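Uracil-DNA glycosylase (Nitratifractor salsuginis, PDB 5X3G) belongs to the uracil-DNA glycosylase family, a group of DNA-repair proteins built around a short parallel beta sheet flanked by helices. Local coordinates at residues 76-81 and 167-172. Numbering follows the deposited sequence.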
ATOM      1  N   PHE A  76      -0.674   2.430   5.264  1.00 21.57           N
ATOM      2  CA  PHE A  76       0.466   1.618   5.667  1.00 21.67           C
ATOM      3  C   PHE A  76       0.187   0.124   5.562  1.00 22.99           C
ATOM      4  O   PHE A  76      -0.936  -0.345   5.760  1.00 23.52           O
ATOM      5  CB  PHE A  76       0.889   1.945   7.099  1.00 23.11           C
ATOM      6  CG  PHE A  76       1.710   3.198   7.225  1.00 27.50           C
ATOM      7  CD1 PHE A  76       3.081   3.167   7.027  1.00 29.13           C
ATOM      8  CD2 PHE A  76       1.115   4.404   7.559  1.00 30.88           C
ATOM      9  CE1 PHE A  76       3.844   4.316   7.150  1.00 34.95           C
ATOM     10  CE2 PHE A  76       1.872   5.559   7.683  1.00 37.91           C
ATOM     11  CZ  PHE A  76       3.240   5.514   7.477  1.00 24.58           C
ATOM     12  N   GLY A  77       1.248  -0.619   5.226  1.00 19.41           N
ATOM     13  CA  GLY A  77       1.312  -2.036   5.491  1.00 23.99           C
ATOM     14  C   GLY A  77       2.592  -2.346   6.250  1.00 26.46           C
ATOM     15  O   GLY A  77       3.417  -1.465   6.494  1.00 25.87           O
ATOM     16  N   GLN A  78       2.740  -3.613   6.629  1.00 37.36           N
ATOM     17  CA  GLN A  78       3.934  -4.033   7.357  1.00 36.87           C
ATOM     18  C   GLN A  78       5.126  -4.191   6.423  1.00 28.64           C
ATOM     19  O   GLN A  78       6.080  -3.412   6.478  1.00 37.51           O
ATOM     20  CB  GLN A  78       3.677  -5.341   8.109  1.00 38.40           C
ATOM     21  CG  GLN A  78       2.999  -5.152   9.451  1.00 45.06           C
ATOM     22  CD  GLN A  78       3.947  -4.585  10.491  1.00 52.99           C
ATOM     23  OE1 GLN A  78       4.092  -3.369  10.621  1.00 58.09           O
ATOM     24  NE2 GLN A  78       4.605  -5.468  11.233  1.00 61.36           N
ATOM     25  N   ASP A  79       5.071  -5.200   5.563  1.00 23.14           N
ATOM     26  CA  ASP A  79       6.164  -5.526   4.661  1.00 27.42           C
ATOM     27  C   ASP A  79       5.581  -6.322   3.501  1.00 37.53           C
ATOM     28  O   ASP A  79       4.416  -6.744   3.560  1.00 28.23           O
ATOM     29  CB  ASP A  79       7.275  -6.306   5.393  1.00 33.62           C
ATOM     30  CG  ASP A  79       6.834  -7.690   5.830  1.00 36.80           C
ATOM     31  OD1 ASP A  79       5.629  -7.879   6.094  1.00 40.76           O
ATOM     32  OD2 ASP A  79       7.701  -8.583   5.925  1.00 35.83           O
ATOM     33  N   PRO A  80       6.343  -6.519   2.419  1.00 22.06           N
ATOM     34  CA  PRO A  80       5.785  -7.196   1.242  1.00 25.98           C
ATOM     35  C   PRO A  80       5.178  -8.553   1.574  1.00 36.15           C
ATOM     36  O   PRO A  80       5.547  -9.203   2.556  1.00 34.53           O
ATOM     37  CB  PRO A  80       6.993  -7.339   0.313  1.00 24.85           C
ATOM     38  CG  PRO A  80       7.855  -6.196   0.666  1.00 24.58           C
ATOM     39  CD  PRO A  80       7.695  -5.994   2.144  1.00 28.45           C
ATOM     40  N   TYR A  81       4.233  -8.972   0.737  1.00 39.18           N
ATOM     41  CA  TYR A  81       3.606 -10.270   0.904  1.00 30.37           C
ATOM     42  C   TYR A  81       4.652 -11.377   0.763  1.00 25.51           C
ATOM     43  O   TYR A  81       5.573 -11.271  -0.051  1.00 31.60           O
ATOM     44  CB  TYR A  81       2.496 -10.459  -0.128  1.00 33.16           C
ATOM     45  CG  TYR A  81       1.236  -9.664   0.148  1.00 30.22           C
ATOM     46  CD1 TYR A  81       0.471  -9.909   1.281  1.00 27.81           C
ATOM     47  CD2 TYR A  81       0.802  -8.680  -0.734  1.00 25.66           C
ATOM     48  CE1 TYR A  81      -0.686  -9.193   1.533  1.00 36.80           C
ATOM     49  CE2 TYR A  81      -0.355  -7.958  -0.488  1.00 29.14           C
ATOM     50  CZ  TYR A  81      -1.094  -8.219   0.645  1.00 26.16           C
ATOM     51  OH  TYR A  81      -2.244  -7.505   0.896  1.00 37.28           O
ATOM     52  N   LEU A 167       2.261   2.517   1.315  1.00 24.66           N
ATOM     53  CA  LEU A 167       3.610   2.463   1.866  1.00 18.34           C
ATOM     54  C   LEU A 167       3.726   1.344   2.896  1.00 22.63           C
ATOM     55  O   LEU A 167       3.043   1.370   3.924  1.00 19.09           O
ATOM     56  CB  LEU A 167       3.975   3.808   2.495  1.00 23.68           C
ATOM     57  CG  LEU A 167       5.353   3.918   3.146  1.00 25.50           C
ATOM     58  CD1 LEU A 167       6.450   3.628   2.132  1.00 18.53           C
ATOM     59  CD2 LEU A 167       5.530   5.293   3.772  1.00 23.33           C
ATOM     60  N   ASN A 168       4.595   0.374   2.621  1.00 26.15           N
ATOM     61  CA  ASN A 168       4.945  -0.663   3.585  1.00 23.87           C
ATOM     62  C   ASN A 168       6.033  -0.158   4.528  1.00 23.74           C
ATOM     63  O   ASN A 168       6.874   0.662   4.150  1.00 25.25           O
ATOM     64  CB  ASN A 168       5.424  -1.932   2.873  1.00 26.54           C
ATOM     65  CG  ASN A 168       4.280  -2.839   2.453  1.00 22.74           C
ATOM     66  OD1 ASN A 168       3.276  -2.954   3.151  1.00 23.46           O
ATOM     67  ND2 ASN A 168       4.426  -3.479   1.302  1.00 20.69           N
HETATM   68  N   MSE A 169       6.009  -0.656   5.764  1.00 26.31           N
HETATM   69  CA  MSE A 169       6.975  -0.239   6.786  1.00 27.56           C
HETATM   70  C   MSE A 169       8.396  -0.638   6.402  1.00 26.41           C
HETATM   71  O   MSE A 169       9.346   0.112   6.638  1.00 26.93           O
HETATM   72  CB  MSE A 169       6.612  -0.827   8.151  1.00 34.22           C
HETATM   73  CG  MSE A 169       5.331  -0.268   8.737  1.00 39.00           C
HETATM   74 SE   MSE A 169       5.504   1.623   9.167  1.00 53.78          SE
HETATM   75  CE  MSE A 169       5.216   1.510  11.093  1.00 59.99           C
ATOM     76  N   ALA A 170       8.536  -1.827   5.823  1.00 19.81           N
ATOM     77  CA  ALA A 170       9.753  -2.251   5.148  1.00 26.37           C
ATOM     78  C   ALA A 170       9.415  -2.549   3.695  1.00 26.10           C
ATOM     79  O   ALA A 170       8.358  -3.113   3.402  1.00 28.37           O
ATOM     80  CB  ALA A 170      10.372  -3.485   5.815  1.00 26.28           C
ATOM     81  N   LEU A 171      10.308  -2.170   2.784  1.00 26.69           N
ATOM     82  CA  LEU A 171      10.037  -2.281   1.356  1.00 27.66           C
ATOM     83  C   LEU A 171      10.472  -3.611   0.753  1.00 24.75           C
ATOM     84  O   LEU A 171      10.252  -3.828  -0.443  1.00 22.92           O
ATOM     85  CB  LEU A 171      10.717  -1.136   0.597  1.00 21.99           C
ATOM     86  CG  LEU A 171      10.330   0.288   1.001  1.00 23.67           C
ATOM     87  CD1 LEU A 171      10.915   1.290   0.014  1.00 22.17           C
ATOM     88  CD2 LEU A 171       8.819   0.445   1.106  1.00 25.36           C
ATOM     89  N   LEU A 172      11.077  -4.506   1.533  1.00 25.07           N
ATOM     90  CA  LEU A 172      11.510  -5.785   0.990  1.00 27.18           C
ATOM     91  C   LEU A 172      11.264  -6.890   2.006  1.00 24.81           C
ATOM     92  O   LEU A 172      11.147  -6.646   3.209  1.00 31.60           O
ATOM     93  CB  LEU A 172      12.987  -5.746   0.559  1.00 23.67           C
ATOM     94  CG  LEU A 172      14.102  -5.463   1.574  1.00 32.63           C
ATOM     95  CD1 LEU A 172      14.432  -6.677   2.435  1.00 31.58           C
ATOM     96  CD2 LEU A 172      15.342  -4.962   0.848  1.00 28.56           C
TER
HETATM   97  O   HOH W   1      10.347  -7.961   5.724  1.00 33.32           O
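G77 and N168 meet where two neighbouring parallel strands run out, and their pairing illustrates how the ends of strands in an alpha/beta sheet are tied into loops. The amide of G77 donates to O of L167 at 3.0 Å, and O of G77 in turn accepts from N of M169 at 2.8 Å. That same M169 amide also makes a weak, strongly bent contact with O of Q78. Beyond the strands the pairing persists: A170 N reaches O of Q78 at 3.0 Å.

Side chains fill in on both faces. On the face shared by F76 and L167, CD2 of L167 lies beside CE1 of F76, the two groups pointing the same way. The selenomethionine M169, bent at both chi2 and chi3, brings SE to 3.6 Å from CD1 of the F76 ring, an oblique Met-aromatic contact. On the other face, with CG anti to the carbonyl carbon (chi1 -85°), the amide of N168 turns back over the 77-79 backbone, and OD1 lies 3.2 Å from CA of G77; the absence of a side chain on the glycine permits this closeness. Farther along, P80 packs against backbone oxygens, its CD 3.2 Å from O of A170.

A water donates to both OD2 of D79 and O of L172, bridging the loops, while the same carboxylate oxygen is hydrogen-bonded to S179, the first residue of helix 179-196. Outside the pair, L204 and L206 of strand 203-207 touch F76, and W186 of helix 179-196 touches A170. The whole is characteristic of the C-terminal ends of neighbouring strands in a parallel alpha/beta sheet; here residues 77-81 form the GQDPY motif of the uracil-DNA glycosylase family, held beside the loop that follows strand 164-168.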